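Local coordinates for core protein VP4 (PDB 2JHP), which is a core protein of bluetongue virus that works as a multifunctional RNA-capping enzyme, binding guanine and S-adenosyl-L-homocysteine at separate sites, at residues E192-G197 with L219-D224; I196-L201 with P225-C230; L477-P482 with P506-P511. All coordinates share one frame; numbering follows the deposited sequence.

Interaction 1 (E192-G197 with L219-D224). With SAH (S-adenosyl-L-homocysteine), chain C.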
loop_
_atom_site.group_PDB
_atom_site.type_symbol
_atom_site.label_atom_id
_atom_site.label_comp_id
_atom_site.label_asym_id
_atom_site.label_seq_id
_atom_site.Cartn_x
_atom_site.Cartn_y
_atom_site.Cartn_z
ATOM N N GLU A 192 -20.444 17.186 -4.238
ATOM C CA GLU A 192 -20.858 18.546 -4.532
ATOM C C GLU A 192 -20.225 19.501 -3.535
ATOM O O GLU A 192 -20.351 19.318 -2.325
ATOM C CB GLU A 192 -22.382 18.636 -4.489
ATOM C CG GLU A 192 -22.991 19.978 -4.855
ATOM C CD GLU A 192 -24.505 19.977 -4.663
ATOM O OE1 GLU A 192 -25.017 20.803 -3.874
ATOM O OE2 GLU A 192 -25.184 19.130 -5.288
ATOM N N VAL A 193 -19.537 20.510 -4.058
ATOM C CA VAL A 193 -18.890 21.524 -3.241
ATOM C C VAL A 193 -19.446 22.907 -3.525
ATOM O O VAL A 193 -19.472 23.360 -4.667
ATOM C CB VAL A 193 -17.353 21.567 -3.467
ATOM C CG1 VAL A 193 -16.734 22.783 -2.753
ATOM C CG2 VAL A 193 -16.710 20.273 -3.006
ATOM N N HIS A 194 -19.870 23.570 -2.461
ATOM C CA HIS A 194 -20.229 24.970 -2.505
ATOM C C HIS A 194 -19.053 25.789 -1.962
ATOM O O HIS A 194 -18.704 25.693 -0.778
ATOM C CB HIS A 194 -21.508 25.205 -1.699
ATOM C CG HIS A 194 -22.710 24.527 -2.275
ATOM N ND1 HIS A 194 -23.695 25.208 -2.953
ATOM C CD2 HIS A 194 -23.072 23.222 -2.295
ATOM C CE1 HIS A 194 -24.619 24.355 -3.360
ATOM N NE2 HIS A 194 -24.267 23.142 -2.971
ATOM N N TYR A 195 -18.437 26.569 -2.847
ATOM C CA TYR A 195 -17.196 27.284 -2.549
ATOM C C TYR A 195 -17.458 28.785 -2.560
ATOM O O TYR A 195 -17.500 29.415 -3.617
ATOM C CB TYR A 195 -16.123 26.909 -3.586
ATOM C CG TYR A 195 -14.690 27.348 -3.309
ATOM C CD1 TYR A 195 -14.371 28.208 -2.261
ATOM C CD2 TYR A 195 -13.654 26.916 -4.134
ATOM C CE1 TYR A 195 -13.053 28.603 -2.028
ATOM C CE2 TYR A 195 -12.334 27.310 -3.917
ATOM C CZ TYR A 195 -12.040 28.151 -2.863
ATOM O OH TYR A 195 -10.736 28.538 -2.640
ATOM N N ILE A 196 -17.640 29.336 -1.364
ATOM C CA ILE A 196 -17.937 30.749 -1.167
ATOM C C ILE A 196 -16.628 31.503 -0.988
ATOM O O ILE A 196 -15.796 31.124 -0.157
ATOM C CB ILE A 196 -18.798 31.017 0.124
ATOM C CG1 ILE A 196 -19.672 29.807 0.539
ATOM C CG2 ILE A 196 -19.563 32.329 -0.007
ATOM C CD1 ILE A 196 -20.903 29.565 -0.289
ATOM N N GLY A 197 -16.465 32.584 -1.743
ATOM C CA GLY A 197 -15.235 33.365 -1.714
ATOM C C GLY A 197 -14.181 32.713 -2.585
ATOM O O GLY A 197 -13.000 32.679 -2.228
ATOM N N LEU A 219 -19.223 18.307 -8.335
ATOM C CA LEU A 219 -19.988 19.445 -8.825
ATOM C C LEU A 219 -19.673 20.698 -7.992
ATOM O O LEU A 219 -19.910 20.739 -6.784
ATOM C CB LEU A 219 -21.491 19.149 -8.865
ATOM C CG LEU A 219 -22.371 20.292 -9.389
ATOM C CD1 LEU A 219 -21.939 20.726 -10.792
ATOM C CD2 LEU A 219 -23.864 19.931 -9.356
ATOM N N TRP A 220 -19.134 21.709 -8.666
ATOM C CA TRP A 220 -18.600 22.898 -8.019
ATOM C C TRP A 220 -19.529 24.103 -8.144
ATOM O O TRP A 220 -19.644 24.686 -9.216
ATOM C CB TRP A 220 -17.263 23.255 -8.666
ATOM C CG TRP A 220 -16.218 22.218 -8.521
ATOM C CD1 TRP A 220 -15.917 21.219 -9.404
ATOM C CD2 TRP A 220 -15.317 22.076 -7.425
ATOM N NE1 TRP A 220 -14.880 20.459 -8.918
ATOM C CE2 TRP A 220 -14.493 20.963 -7.702
ATOM C CE3 TRP A 220 -15.134 22.772 -6.226
ATOM C CZ2 TRP A 220 -13.496 20.532 -6.826
ATOM C CZ3 TRP A 220 -14.131 22.342 -5.348
ATOM C CH2 TRP A 220 -13.324 21.231 -5.664
ATOM N N HIS A 221 -20.192 24.471 -7.055
ATOM C CA HIS A 221 -20.942 25.723 -7.010
ATOM C C HIS A 221 -20.029 26.776 -6.412
ATOM O O HIS A 221 -19.681 26.706 -5.237
ATOM C CB HIS A 221 -22.202 25.576 -6.163
ATOM C CG HIS A 221 -23.338 24.908 -6.873
ATOM N ND1 HIS A 221 -24.077 25.540 -7.850
ATOM C CD2 HIS A 221 -23.877 23.674 -6.729
ATOM C CE1 HIS A 221 -25.016 24.718 -8.288
ATOM N NE2 HIS A 221 -24.916 23.580 -7.624
ATOM N N VAL A 222 -19.621 27.739 -7.224
ATOM C CA VAL A 222 -18.626 28.722 -6.790
ATOM C C VAL A 222 -19.227 30.127 -6.701
ATOM O O VAL A 222 -19.861 30.597 -7.648
ATOM C CB VAL A 222 -17.340 28.702 -7.677
ATOM C CG1 VAL A 222 -16.680 27.320 -7.640
ATOM C CG2 VAL A 222 -17.641 29.109 -9.104
ATOM N N TYR A 223 -19.033 30.781 -5.557
ATOM C CA TYR A 223 -19.699 32.050 -5.260
ATOM C C TYR A 223 -18.696 33.176 -5.042
ATOM O O TYR A 223 -17.819 33.074 -4.179
ATOM C CB TYR A 223 -20.566 31.931 -4.005
ATOM C CG TYR A 223 -21.547 30.778 -3.956
ATOM C CD1 TYR A 223 -21.115 29.475 -3.691
ATOM C CD2 TYR A 223 -22.916 30.998 -4.119
ATOM C CE1 TYR A 223 -22.020 28.417 -3.617
ATOM C CE2 TYR A 223 -23.832 29.947 -4.044
ATOM C CZ TYR A 223 -23.374 28.661 -3.792
ATOM O OH TYR A 223 -24.266 27.624 -3.716
ATOM N N ASP A 224 -18.835 34.246 -5.825
ATOM C CA ASP A 224 -18.031 35.467 -5.665
ATOM C C ASP A 224 -18.462 36.528 -6.667
ATOM O O ASP A 224 -18.489 36.274 -7.868
ATOM C CB ASP A 224 -16.531 35.181 -5.838
ATOM C CG ASP A 224 -15.661 36.255 -5.236
ATOM O OD1 ASP A 224 -15.801 37.436 -5.601
ATOM O OD2 ASP A 224 -14.821 35.908 -4.391
HETATM N N SAH C . -10.443 31.645 -2.671
HETATM C CA SAH C . -9.674 32.742 -3.340
HETATM C CB SAH C . -9.069 33.727 -2.336
HETATM C CG SAH C . -10.107 34.463 -1.495
HETATM S SD SAH C . -10.181 36.213 -1.932
HETATM C C SAH C . -8.596 32.160 -4.249
HETATM O O SAH C . -8.128 31.038 -4.045
HETATM O OXT SAH C . -8.180 32.798 -5.216
HETATM C "C5'" SAH C . -11.663 36.531 -0.955
HETATM C "C4'" SAH C . -12.837 36.767 -1.889
HETATM O "O4'" SAH C . -14.048 36.742 -1.181
HETATM C "C3'" SAH C . -12.791 38.117 -2.584
HETATM O "O3'" SAH C . -12.432 37.891 -3.922
HETATM C "C2'" SAH C . -14.200 38.676 -2.467
HETATM O "O2'" SAH C . -14.726 39.007 -3.730
HETATM C "C1'" SAH C . -14.981 37.507 -1.910
HETATM N N9 SAH C . -16.112 37.829 -1.027
HETATM C C8 SAH C . -16.214 38.816 -0.081
HETATM N N7 SAH C . -17.426 38.707 0.512
HETATM C C5 SAH C . -18.088 37.662 -0.030
HETATM C C6 SAH C . -19.344 37.110 0.201
HETATM N N6 SAH C . -20.147 37.632 1.122
HETATM N N1 SAH C . -19.754 36.014 -0.538
HETATM C C2 SAH C . -18.925 35.470 -1.494
HETATM N N3 SAH C . -17.678 36.024 -1.713
HETATM C C4 SAH C . -17.269 37.100 -0.996
#

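Interaction 2 (I196-L201 with P225-C230). With SAH (S-adenosyl-L-homocysteine), chain C.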
loop_
_atom_site.group_PDB
_atom_site.type_symbol
_atom_site.label_atom_id
_atom_site.label_comp_id
_atom_site.label_asym_id
_atom_site.label_seq_id
_atom_site.Cartn_x
_atom_site.Cartn_y
_atom_site.Cartn_z
ATOM N N ILE A 196 -17.640 29.336 -1.364
ATOM C CA ILE A 196 -17.937 30.749 -1.167
ATOM C C ILE A 196 -16.628 31.503 -0.988
ATOM O O ILE A 196 -15.796 31.124 -0.157
ATOM C CB ILE A 196 -18.798 31.017 0.124
ATOM C CG1 ILE A 196 -19.672 29.807 0.539
ATOM C CG2 ILE A 196 -19.563 32.329 -0.007
ATOM C CD1 ILE A 196 -20.903 29.565 -0.289
ATOM N N GLY A 197 -16.465 32.584 -1.743
ATOM C CA GLY A 197 -15.235 33.365 -1.714
ATOM C C GLY A 197 -14.181 32.713 -2.585
ATOM O O GLY A 197 -13.000 32.679 -2.228
ATOM N N CYS A 198 -14.613 32.204 -3.737
ATOM C CA CYS A 198 -13.741 31.451 -4.643
ATOM C C CYS A 198 -12.647 32.290 -5.320
ATOM O O CYS A 198 -11.654 31.742 -5.815
ATOM C CB CYS A 198 -14.573 30.694 -5.689
ATOM S SG CYS A 198 -15.633 31.731 -6.749
ATOM N N GLY A 199 -12.830 33.605 -5.352
ATOM C CA GLY A 199 -11.858 34.494 -5.982
ATOM C C GLY A 199 -11.883 34.430 -7.501
ATOM O O GLY A 199 -12.955 34.350 -8.104
ATOM N N ASP A 200 -10.699 34.461 -8.113
ATOM C CA ASP A 200 -10.565 34.488 -9.575
ATOM C C ASP A 200 -10.527 33.096 -10.220
ATOM O O ASP A 200 -10.401 32.969 -11.438
ATOM C CB ASP A 200 -9.329 35.302 -9.983
ATOM C CG ASP A 200 -8.014 34.647 -9.557
ATOM O OD1 ASP A 200 -8.017 33.687 -8.750
ATOM O OD2 ASP A 200 -6.961 35.109 -10.042
ATOM N N LEU A 201 -10.621 32.062 -9.390
ATOM C CA LEU A 201 -10.732 30.665 -9.838
ATOM C C LEU A 201 -9.417 30.010 -10.292
ATOM O O LEU A 201 -9.401 28.823 -10.639
ATOM C CB LEU A 201 -11.867 30.483 -10.873
ATOM C CG LEU A 201 -13.327 30.581 -10.361
ATOM C CD1 LEU A 201 -14.305 30.301 -11.504
ATOM C CD2 LEU A 201 -13.633 29.651 -9.180
ATOM N N PRO A 225 -18.798 37.726 -6.177
ATOM C CA PRO A 225 -19.045 38.913 -7.024
ATOM C C PRO A 225 -18.041 39.145 -8.178
ATOM O O PRO A 225 -18.444 39.614 -9.247
ATOM C CB PRO A 225 -18.971 40.069 -6.022
ATOM C CG PRO A 225 -19.508 39.485 -4.781
ATOM C CD PRO A 225 -19.000 38.033 -4.746
ATOM N N ILE A 226 -16.762 38.827 -7.968
ATOM C CA ILE A 226 -15.733 39.023 -9.003
ATOM C C ILE A 226 -15.288 37.731 -9.717
ATOM O O ILE A 226 -14.247 37.707 -10.383
ATOM C CB ILE A 226 -14.487 39.798 -8.463
ATOM C CG1 ILE A 226 -13.715 38.966 -7.424
ATOM C CG2 ILE A 226 -14.897 41.164 -7.925
ATOM C CD1 ILE A 226 -12.185 39.133 -7.483
ATOM N N ALA A 227 -16.081 36.667 -9.589
ATOM C CA ALA A 227 -15.778 35.401 -10.258
ATOM C C ALA A 227 -15.949 35.506 -11.774
ATOM O O ALA A 227 -16.987 35.964 -12.247
ATOM C CB ALA A 227 -16.640 34.278 -9.701
ATOM N N PRO A 228 -14.925 35.085 -12.537
ATOM C CA PRO A 228 -14.978 35.113 -13.999
ATOM C C PRO A 228 -15.830 33.973 -14.575
ATOM O O PRO A 228 -16.322 33.134 -13.818
ATOM C CB PRO A 228 -13.510 34.934 -14.392
ATOM C CG PRO A 228 -12.947 34.103 -13.305
ATOM C CD PRO A 228 -13.634 34.563 -12.052
ATOM N N GLU A 229 -16.007 33.953 -15.899
ATOM C CA GLU A 229 -16.686 32.842 -16.574
ATOM C C GLU A 229 -15.893 31.550 -16.411
ATOM O O GLU A 229 -14.663 31.573 -16.314
ATOM C CB GLU A 229 -16.886 33.138 -18.066
ATOM C CG GLU A 229 -18.256 33.711 -18.443
ATOM C CD GLU A 229 -18.349 34.102 -19.908
ATOM O OE1 GLU A 229 -19.158 34.998 -20.242
ATOM O OE2 GLU A 229 -17.611 33.516 -20.730
ATOM N N CYS A 230 -16.604 30.429 -16.362
ATOM C CA CYS A 230 -15.960 29.120 -16.345
ATOM C C CYS A 230 -16.690 28.130 -17.255
ATOM O O CYS A 230 -17.781 27.633 -16.931
ATOM C CB CYS A 230 -15.831 28.575 -14.923
ATOM S SG CYS A 230 -14.747 27.132 -14.803
HETATM N N SAH C . -10.443 31.645 -2.671
HETATM C CA SAH C . -9.674 32.742 -3.340
HETATM C CB SAH C . -9.069 33.727 -2.336
HETATM C CG SAH C . -10.107 34.463 -1.495
HETATM S SD SAH C . -10.181 36.213 -1.932
HETATM C C SAH C . -8.596 32.160 -4.249
HETATM O O SAH C . -8.128 31.038 -4.045
HETATM O OXT SAH C . -8.180 32.798 -5.216
HETATM C "C5'" SAH C . -11.663 36.531 -0.955
HETATM C "C4'" SAH C . -12.837 36.767 -1.889
HETATM O "O4'" SAH C . -14.048 36.742 -1.181
HETATM C "C3'" SAH C . -12.791 38.117 -2.584
HETATM O "O3'" SAH C . -12.432 37.891 -3.922
HETATM C "C2'" SAH C . -14.200 38.676 -2.467
HETATM O "O2'" SAH C . -14.726 39.007 -3.730
HETATM C "C1'" SAH C . -14.981 37.507 -1.910
HETATM N N9 SAH C . -16.112 37.829 -1.027
HETATM C C8 SAH C . -16.214 38.816 -0.081
HETATM N N7 SAH C . -17.426 38.707 0.512
HETATM C C5 SAH C . -18.088 37.662 -0.030
HETATM C C6 SAH C . -19.344 37.110 0.201
HETATM N N6 SAH C . -20.147 37.632 1.122
HETATM N N1 SAH C . -19.754 36.014 -0.538
HETATM C C2 SAH C . -18.925 35.470 -1.494
HETATM N N3 SAH C . -17.678 36.024 -1.713
HETATM C C4 SAH C . -17.269 37.100 -0.996
#

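Interaction 3 (L477-P482 with P506-P511)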
loop_
_atom_site.group_PDB
_atom_site.type_symbol
_atom_site.label_atom_id
_atom_site.label_comp_id
_atom_site.label_asym_id
_atom_site.label_seq_id
_atom_site.Cartn_x
_atom_site.Cartn_y
_atom_site.Cartn_z
ATOM N N LEU A 477 -1.018 -14.512 -9.068
ATOM C CA LEU A 477 -1.951 -13.535 -9.625
ATOM C C LEU A 477 -1.661 -13.241 -11.077
ATOM O O LEU A 477 -2.580 -12.985 -11.832
ATOM C CB LEU A 477 -1.968 -12.228 -8.802
ATOM C CG LEU A 477 -2.486 -12.348 -7.366
ATOM C CD1 LEU A 477 -2.038 -11.190 -6.481
ATOM C CD2 LEU A 477 -3.997 -12.497 -7.381
ATOM N N MET A 478 -0.397 -13.270 -11.475
ATOM C CA MET A 478 -0.079 -13.205 -12.894
ATOM C C MET A 478 -0.868 -14.305 -13.646
ATOM O O MET A 478 -1.452 -14.073 -14.711
ATOM C CB MET A 478 1.416 -13.352 -13.154
ATOM C CG MET A 478 2.174 -12.063 -12.973
ATOM S SD MET A 478 3.914 -12.222 -13.410
ATOM C CE MET A 478 4.548 -10.655 -12.832
ATOM N N TRP A 479 -0.904 -15.485 -13.033
ATOM C CA TRP A 479 -1.410 -16.706 -13.641
ATOM C C TRP A 479 -2.935 -16.799 -13.643
ATOM O O TRP A 479 -3.521 -17.218 -14.632
ATOM C CB TRP A 479 -0.784 -17.883 -12.893
ATOM C CG TRP A 479 -1.206 -19.244 -13.294
ATOM C CD1 TRP A 479 -1.357 -19.719 -14.550
ATOM C CD2 TRP A 479 -1.474 -20.335 -12.411
ATOM N NE1 TRP A 479 -1.735 -21.042 -14.515
ATOM C CE2 TRP A 479 -1.811 -21.444 -13.210
ATOM C CE3 TRP A 479 -1.476 -20.477 -11.015
ATOM C CZ2 TRP A 479 -2.151 -22.685 -12.663
ATOM C CZ3 TRP A 479 -1.813 -21.708 -10.469
ATOM C CH2 TRP A 479 -2.153 -22.792 -11.290
ATOM N N ARG A 480 -3.554 -16.396 -12.532
ATOM C CA ARG A 480 -4.999 -16.476 -12.330
ATOM C C ARG A 480 -5.743 -15.211 -12.796
ATOM O O ARG A 480 -6.860 -15.300 -13.317
ATOM C CB ARG A 480 -5.307 -16.779 -10.852
ATOM C CG ARG A 480 -6.795 -16.860 -10.482
ATOM C CD ARG A 480 -7.296 -18.282 -10.364
ATOM N NE ARG A 480 -7.193 -18.806 -9.000
ATOM C CZ ARG A 480 -7.224 -20.104 -8.688
ATOM N NH1 ARG A 480 -7.346 -21.031 -9.640
ATOM N NH2 ARG A 480 -7.128 -20.479 -7.420
ATOM N N TYR A 481 -5.132 -14.043 -12.612
ATOM C CA TYR A 481 -5.763 -12.783 -13.006
ATOM C C TYR A 481 -4.864 -11.933 -13.904
ATOM O O TYR A 481 -4.357 -10.901 -13.472
ATOM C CB TYR A 481 -6.184 -11.986 -11.776
ATOM C CG TYR A 481 -7.146 -12.703 -10.861
ATOM C CD1 TYR A 481 -6.697 -13.323 -9.702
ATOM C CD2 TYR A 481 -8.511 -12.751 -11.151
ATOM C CE1 TYR A 481 -7.573 -13.977 -8.846
ATOM C CE2 TYR A 481 -9.409 -13.411 -10.303
ATOM C CZ TYR A 481 -8.928 -14.023 -9.148
ATOM O OH TYR A 481 -9.804 -14.675 -8.306
ATOM N N PRO A 482 -4.679 -12.364 -15.166
ATOM C CA PRO A 482 -3.797 -11.751 -16.162
ATOM C C PRO A 482 -3.948 -10.250 -16.451
ATOM O O PRO A 482 -2.995 -9.643 -16.929
ATOM C CB PRO A 482 -4.099 -12.561 -17.421
ATOM C CG PRO A 482 -4.485 -13.880 -16.895
ATOM C CD PRO A 482 -5.331 -13.565 -15.718
ATOM N N PRO A 506 -9.300 -20.252 -4.030
ATOM C CA PRO A 506 -9.391 -21.709 -3.882
ATOM C C PRO A 506 -8.171 -22.395 -4.474
ATOM O O PRO A 506 -7.579 -21.887 -5.425
ATOM C CB PRO A 506 -10.676 -22.091 -4.674
ATOM C CG PRO A 506 -10.855 -21.009 -5.670
ATOM C CD PRO A 506 -10.281 -19.731 -5.001
ATOM N N ILE A 507 -7.802 -23.535 -3.897
ATOM C CA ILE A 507 -6.764 -24.397 -4.451
ATOM C C ILE A 507 -7.050 -24.623 -5.932
ATOM O O ILE A 507 -8.186 -24.913 -6.295
ATOM C CB ILE A 507 -6.723 -25.756 -3.720
ATOM C CG1 ILE A 507 -6.435 -25.566 -2.225
ATOM C CG2 ILE A 507 -5.691 -26.669 -4.351
ATOM C CD1 ILE A 507 -6.724 -26.789 -1.359
ATOM N N PRO A 508 -6.033 -24.467 -6.800
ATOM C CA PRO A 508 -6.253 -24.709 -8.230
ATOM C C PRO A 508 -6.676 -26.144 -8.529
ATOM O O PRO A 508 -6.438 -27.052 -7.732
ATOM C CB PRO A 508 -4.882 -24.445 -8.847
ATOM C CG PRO A 508 -4.184 -23.570 -7.867
ATOM C CD PRO A 508 -4.647 -24.049 -6.531
ATOM N N ASP A 509 -7.303 -26.334 -9.683
ATOM C CA ASP A 509 -7.907 -27.591 -10.011
ATOM C C ASP A 509 -7.868 -27.839 -11.518
ATOM O O ASP A 509 -8.598 -27.188 -12.284
ATOM C CB ASP A 509 -9.356 -27.594 -9.510
ATOM C CG ASP A 509 -10.166 -28.727 -10.088
ATOM O OD1 ASP A 509 -11.170 -28.449 -10.774
ATOM O OD2 ASP A 509 -9.776 -29.893 -9.881
ATOM N N PRO A 510 -7.074 -28.833 -11.964
ATOM C CA PRO A 510 -6.121 -29.699 -11.256
ATOM C C PRO A 510 -5.080 -28.980 -10.435
ATOM O O PRO A 510 -4.581 -27.943 -10.864
ATOM C CB PRO A 510 -5.461 -30.519 -12.391
ATOM C CG PRO A 510 -5.911 -29.894 -13.665
ATOM C CD PRO A 510 -7.229 -29.254 -13.371
ATOM N N PRO A 511 -4.771 -29.520 -9.240
ATOM C CA PRO A 511 -3.756 -28.976 -8.337
ATOM C C PRO A 511 -2.349 -29.082 -8.930
ATOM O O PRO A 511 -1.532 -29.886 -8.476
ATOM C CB PRO A 511 -3.900 -29.843 -7.079
ATOM C CG PRO A 511 -4.568 -31.088 -7.534
ATOM C CD PRO A 511 -5.433 -30.715 -8.680
#

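Interaction 1 (E192-G197 with L219-D224)
Strands 192-196 and 219-223 pair in parallel, from Glu192 beside Leu219 to Ile196 beside Tyr223, at the heart of a Rossmann-like methyltransferase sheet in strand order 3-2-1-4-5-7-6. Helices lie between them, giving a beta-alpha-beta crossover. The short strand axes approach to 4.6 Å and differ by 14°, and five backbone hydrogen bonds join the segments, among them Tyr195 N to His221 O at 2.7 Å and a nearly straight 173°; the last comes from Gly197 N, just beyond the strand.

On one face, His194 is gripped through both ring nitrogens. ND1 meets Tyr223 OH at 2.6 Å, close to the ring plane, and NE2 donates to Glu192 OE1 at 2.6 Å from the anti side of the carboxylate. These two bonds fix the rotation of the imidazole. With CG anti to its carbonyl carbon (chi1 -65°), the ring runs alongside that of His221, slid until they barely overlap, centroids 4.8 Å apart; His221 ND1 is hydrogen-bonded to His238 NE2. Ile196 CD1 approaches the Tyr223 ring obliquely, nearest CD1. On the other face Val193, Tyr195, Trp220 and Val222 make a largely apolar layer, in which Val193 CG1 reaches Trp220 CZ3 at 3.7 Å and helix 202-210 covers Trp220 and Val222; Tyr195 OH takes a weak bond from the amino group of S-adenosyl-L-homocysteine.

The C-terminal ends of both strands open on that ligand's pocket. Here the Asp224 carboxylate takes both ribose hydroxyls, OD1 accepting from O2' at 2.7 Å and OD2 from O3' at 3.1 Å.

Interaction 2 (I196-L201 with P225-C230)
Cys198, Gly199, Asp200 and Leu201 meet Ala227, Pro228 and Cys230 by van der Waals packing between two loops, with 261 Å² buried in all. Two kinds of touching occur. Side chain against side chain, Cys198 SG faces Ala227 CB at 4.0 Å, although Ala227 is poorly ordered. Leu201 puts its isobutyl group alongside Pro228 and Cys230; with CG anti to the carbonyl carbon (chi1 -72°) and an extended chi2, CD1 comes to 4.1 Å from Cys230 CB. Backbone carbonyls against the second loop make the other kind: the Asp200 carbonyl oxygen meets the CG-CD edge of the Pro228 ring, 3.4 Å from CG, and Gly199 O sits 3.7 Å from Ala227 CA.

The first loop is the glycine-rich turn after the first strand of the Rossmann-like methyltransferase fold, here Gly197-Cys198-Gly199. Cys198 to Leu201 form a type II' beta turn, with Gly199 at phi 74° and psi -140°. Leu201 then stands at the N-cap position of helix 202-210, and Asp200 OD1 accepts from Arg202 N.

Polar bonding is directed at the cofactor product and at Asp224, which ties both loops together: its OD2 accepts from Gly199 N and its OD1 from Ile226 N. The ligand amino group N donates to Gly197 O at 2.8 Å and, weakly, to Cys198 O. Gly199 has no side chain, and the ligand carboxylate comes up close to it, OXT lying 4.1 Å from Gly199 CA. From the second loop, Pro225 CD approaches the adenine at N3 (3.9 Å), and Ile226 turns CG1 and CD1 to the ribose, with CD1 3.8 Å from O3'.

Interaction 3 (L477-P482 with P506-P511)
Arg480 and Pro508 mark the closest backbone approach, their CA atoms 9.3 Å apart, where the C-terminal turn of helix 470-480 faces an extended, proline-rich loop with a cis peptide before Pro510. The helix stops just here: Tyr481 N still bonds Leu477 O at 2.9 Å, yet Tyr481 itself has left helical phi/psi.

At that spacing long side chains must bridge the gap, and two do. Trp479, with CG anti to the backbone N (chi1 177°), sends the far rim of its six-membered ring to Pro508, where CZ3 lies 4.0 Å from CG and CH2 lies 4.0 Å from CB. The two side chains cross at about a right angle. At the other end of the indole, NE1 is bonded to Ser593 O, while Trp570 of helix 568-576 touches both Trp479 and Pro508. Arg480 leaves the helix with CG over one face of the Tyr481 ring, offset toward its rim, 3.4 Å above the plane, then bends at chi2 and chi3. The NH2 edge of its guanidinium reaches Pro506 O near the guanidinium plane; the modelled 2.5 Å is very short and the N-H...O angle only 117°, so the details of this bond are doubtful. A long, weak ion pair links NE to Glu505.

This is a surface contact of a helix end against a loop, beside a second seven-stranded sheet with the 3-2-1-4-5-7-6 order characteristic of Rossmann-like methyltransferases, whose last two strands, 466-469 and 499-503, lead into these segments.

How the interactions relate
From the N terminus, interaction 1 comes first, joining 192-197 to 219-224 and closing a loop of mostly helical residues. Interaction 2 starts from the same stretch, since Ile196 and Gly197 belong to both; the two loops share their start, and interaction 2 closes slightly later in the chain, at 225-230. Their centres lie 9 Å apart, and both border one S-adenosyl-L-homocysteine molecule: interaction 1 joins the strands, interaction 2 the loops at their C-terminal ends. Interaction 3 follows in series, closing the 24-residue separation between 482 and 506 near the other seven-stranded sheet. It lies about 33 Å from interaction 1 by nearest atoms, and across the chain's centre from interaction 2.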